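Local coordinates for protein peptidyl-tRNA hydrolase (Sulfolobus solfataricus, PDB 1XTY) that hydrolyses peptidyl-tRNAs, which may have dropped off the ribosome during protein synthesis, into an N-acyl amino acid and free tRNA, at residues M4-R9 and Q54-V59. Residues are numbered along the deposited sequence; the frame is centred on the assembly and turned at random.
With SO4 (sulfate ion), chain F.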
ATOM      1  N   MET A   4      -1.042   8.734   7.719  1.00 14.77           N
ATOM      2  CA  MET A   4       0.178   8.004   7.415  1.00 13.67           C
ATOM      3  C   MET A   4       0.838   8.771   6.283  1.00 14.16           C
ATOM      4  O   MET A   4       0.171   9.185   5.334  1.00 15.31           O
ATOM      5  CB  MET A   4      -0.124   6.576   6.943  1.00 13.21           C
ATOM      6  CG  MET A   4       1.127   5.827   6.487  1.00 15.26           C
ATOM      7  SD  MET A   4       0.807   4.175   5.809  1.00 14.94           S
ATOM      8  CE  MET A   4       0.577   3.252   7.306  1.00 12.70           C
ATOM      9  N   VAL A   5       2.141   8.979   6.388  1.00 12.87           N
ATOM     10  CA  VAL A   5       2.870   9.685   5.353  1.00 13.77           C
ATOM     11  C   VAL A   5       3.940   8.770   4.782  1.00 13.93           C
ATOM     12  O   VAL A   5       4.637   8.080   5.527  1.00 13.73           O
ATOM     13  CB  VAL A   5       3.555  10.954   5.910  1.00 16.69           C
ATOM     14  CG1 VAL A   5       4.299  11.676   4.793  1.00 17.62           C
ATOM     15  CG2 VAL A   5       2.516  11.872   6.535  1.00 18.60           C
ATOM     16  N   ILE A   6       4.047   8.748   3.460  1.00 12.70           N
ATOM     17  CA  ILE A   6       5.062   7.941   2.799  1.00 14.52           C
ATOM     18  C   ILE A   6       5.920   8.881   1.961  1.00 15.45           C
ATOM     19  O   ILE A   6       5.415   9.614   1.109  1.00 16.82           O
ATOM     20  CB  ILE A   6       4.450   6.853   1.884  1.00 15.23           C
ATOM     21  CG1 ILE A   6       3.618   5.869   2.709  1.00 16.36           C
ATOM     22  CG2 ILE A   6       5.563   6.089   1.171  1.00 14.65           C
ATOM     23  CD1 ILE A   6       2.202   6.317   2.966  1.00 21.98           C
ATOM     24  N   VAL A   7       7.220   8.868   2.231  1.00 15.87           N
ATOM     25  CA  VAL A   7       8.174   9.713   1.523  1.00 17.34           C
ATOM     26  C   VAL A   7       8.877   8.903   0.441  1.00 18.03           C
ATOM     27  O   VAL A   7       9.587   7.942   0.737  1.00 18.44           O
ATOM     28  CB  VAL A   7       9.231  10.273   2.500  1.00 15.64           C
ATOM     29  CG1 VAL A   7      10.146  11.258   1.773  1.00 17.76           C
ATOM     30  CG2 VAL A   7       8.541  10.947   3.680  1.00 16.89           C
ATOM     31  N   VAL A   8       8.684   9.298  -0.814  1.00 17.40           N
ATOM     32  CA  VAL A   8       9.284   8.598  -1.945  1.00 18.62           C
ATOM     33  C   VAL A   8      10.488   9.342  -2.526  1.00 19.99           C
ATOM     34  O   VAL A   8      10.472  10.569  -2.628  1.00 20.71           O
ATOM     35  CB  VAL A   8       8.244   8.405  -3.066  1.00 19.99           C
ATOM     36  CG1 VAL A   8       8.855   7.646  -4.227  1.00 21.26           C
ATOM     37  CG2 VAL A   8       7.029   7.674  -2.518  1.00 21.68           C
ATOM     38  N   ARG A   9      11.527   8.595  -2.900  1.00 22.68           N
ATOM     39  CA  ARG A   9      12.735   9.175  -3.496  1.00 24.36           C
ATOM     40  C   ARG A   9      12.499   9.504  -4.963  1.00 26.80           C
ATOM     41  O   ARG A   9      12.058   8.651  -5.732  1.00 27.87           O
ATOM     42  CB  ARG A   9      13.911   8.204  -3.408  1.00 24.59           C
ATOM     43  CG  ARG A   9      14.545   8.103  -2.042  1.00 26.02           C
ATOM     44  CD  ARG A   9      15.724   7.149  -2.073  1.00 27.16           C
ATOM     45  NE  ARG A   9      16.822   7.649  -2.895  1.00 27.09           N
ATOM     46  CZ  ARG A   9      17.903   6.938  -3.196  1.00 26.75           C
ATOM     47  NH1 ARG A   9      18.022   5.696  -2.746  1.00 26.11           N
ATOM     48  NH2 ARG A   9      18.867   7.469  -3.934  1.00 27.68           N
ATOM     49  N   GLN A  54      -8.150   5.440   6.505  1.00 16.99           N
ATOM     50  CA  GLN A  54      -6.745   5.276   6.128  1.00 16.45           C
ATOM     51  C   GLN A  54      -6.133   6.434   5.342  1.00 15.77           C
ATOM     52  O   GLN A  54      -5.447   6.214   4.345  1.00 15.05           O
ATOM     53  CB  GLN A  54      -6.572   4.000   5.299  1.00 17.63           C
ATOM     54  CG  GLN A  54      -6.923   2.713   6.006  1.00 17.17           C
ATOM     55  CD  GLN A  54      -6.864   1.520   5.062  1.00 15.96           C
ATOM     56  OE1 GLN A  54      -5.927   1.385   4.273  1.00 13.79           O
ATOM     57  NE2 GLN A  54      -7.863   0.648   5.143  1.00 15.06           N
ATOM     58  N   PRO A  55      -6.352   7.681   5.784  1.00 16.48           N
ATOM     59  CA  PRO A  55      -5.804   8.858   5.096  1.00 17.42           C
ATOM     60  C   PRO A  55      -4.288   8.738   4.913  1.00 17.15           C
ATOM     61  O   PRO A  55      -3.571   8.447   5.867  1.00 16.69           O
ATOM     62  CB  PRO A  55      -6.156  10.009   6.040  1.00 17.87           C
ATOM     63  CG  PRO A  55      -7.357   9.515   6.766  1.00 20.41           C
ATOM     64  CD  PRO A  55      -7.037   8.073   7.026  1.00 16.31           C
ATOM     65  N   LYS A  56      -3.809   8.972   3.697  1.00 16.79           N
ATOM     66  CA  LYS A  56      -2.384   8.896   3.402  1.00 18.89           C
ATOM     67  C   LYS A  56      -1.904  10.136   2.669  1.00 20.53           C
ATOM     68  O   LYS A  56      -2.645  10.743   1.899  1.00 22.31           O
ATOM     69  CB  LYS A  56      -2.076   7.676   2.535  1.00 17.42           C
ATOM     70  CG  LYS A  56      -2.248   6.340   3.226  1.00 19.97           C
ATOM     71  CD  LYS A  56      -2.039   5.202   2.241  1.00 21.50           C
ATOM     72  CE  LYS A  56      -3.295   4.356   2.090  1.00 25.34           C
ATOM     73  NZ  LYS A  56      -4.480   5.171   1.722  1.00 22.67           N
ATOM     74  N   ILE A  57      -0.659  10.510   2.917  1.00 19.88           N
ATOM     75  CA  ILE A  57      -0.064  11.659   2.255  1.00 21.11           C
ATOM     76  C   ILE A  57       1.201  11.132   1.604  1.00 20.83           C
ATOM     77  O   ILE A  57       2.092  10.633   2.288  1.00 22.51           O
ATOM     78  CB  ILE A  57       0.317  12.759   3.258  1.00 23.93           C
ATOM     79  CG1 ILE A  57      -0.911  13.150   4.087  1.00 25.27           C
ATOM     80  CG2 ILE A  57       0.874  13.968   2.515  1.00 24.15           C
ATOM     81  CD1 ILE A  57      -0.620  14.146   5.195  1.00 29.30           C
ATOM     82  N   ILE A  58       1.273  11.225   0.284  1.00 19.04           N
ATOM     83  CA  ILE A  58       2.441  10.745  -0.431  1.00 19.91           C
ATOM     84  C   ILE A  58       3.270  11.927  -0.912  1.00 20.87           C
ATOM     85  O   ILE A  58       2.880  12.639  -1.841  1.00 19.85           O
ATOM     86  CB  ILE A  58       2.027   9.878  -1.627  1.00 21.99           C
ATOM     87  CG1 ILE A  58       1.113   8.748  -1.141  1.00 24.31           C
ATOM     88  CG2 ILE A  58       3.260   9.302  -2.314  1.00 21.18           C
ATOM     89  CD1 ILE A  58       0.558   7.899  -2.249  1.00 26.95           C
ATOM     90  N   VAL A  59       4.410  12.135  -0.263  1.00 20.17           N
ATOM     91  CA  VAL A  59       5.296  13.234  -0.614  1.00 20.81           C
ATOM     92  C   VAL A  59       6.599  12.695  -1.184  1.00 22.67           C
ATOM     93  O   VAL A  59       6.824  11.483  -1.198  1.00 21.00           O
ATOM     94  CB  VAL A  59       5.579  14.115   0.617  1.00 19.81           C
ATOM     95  CG1 VAL A  59       4.282  14.740   1.106  1.00 20.34           C
ATOM     96  CG2 VAL A  59       6.208  13.283   1.728  1.00 20.07           C
TER
HETATM   97  S   SO4 F 807      21.568   4.967  -3.720  1.00 69.65           S
HETATM   98  O1  SO4 F 807      21.370   4.014  -4.825  1.00 67.88           O
HETATM   99  O2  SO4 F 807      20.449   4.850  -2.771  1.00 67.81           O
HETATM  100  O3  SO4 F 807      21.608   6.338  -4.264  1.00 68.08           O
HETATM  101  O4  SO4 F 807      22.837   4.663  -3.035  1.00 68.69           O
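Met-4 N bonds to Pro-55 O at 3.1 Å, the first of five backbone hydrogen bonds joining two parallel strands. Met-4 O takes Ile-57 N, Ile-6 gives its N to Ile-57 O and accepts from Val-59 N, and Val-8 N closes on Val-59 O at 2.9 Å, nearly straight at 172°. Proline suits position 55, since this pairing draws on its carbonyl and needs no N-H.

Beta-branched residues, at ease in extended backbone, supply the apolar packing. On one face Val-5 sets CG2 against Ile-57 CB (4.0 Å) and CG1 against Val-59 CG2; with Val-59 CG1 anti to the carbonyl carbon (chi1 -63°), that CG2 also meets Val-7 CG2 at 3.8 Å. On the other face Val-8 CG2 and Ile-58 CG2 run side by side.

Arg-9 holds a sulfate, probably from the crystallisation liquor: several coplanar N-H groups let one guanidinium edge grip it, NH1 to O2 (2.6 Å) and NH2 to O3 (3.0 Å), while NE salt-bridges Asp-11. A leucine in place of Arg-9 would probably leave the anion without this grip and Asp-11 without its salt bridge.

Strand 2-9 is the middle strand of the mixed sheet, 56-61 its parallel neighbour, joined by a beta-alpha-beta crossover through helices 16-35 and 40-51 in the PTH2 fold; 97-106 and 118-119 flank them antiparallel. Helix 16-35 packs on Met-4, Ile-6 and Val-8, helix 107-114 on Val-5 and Val-7.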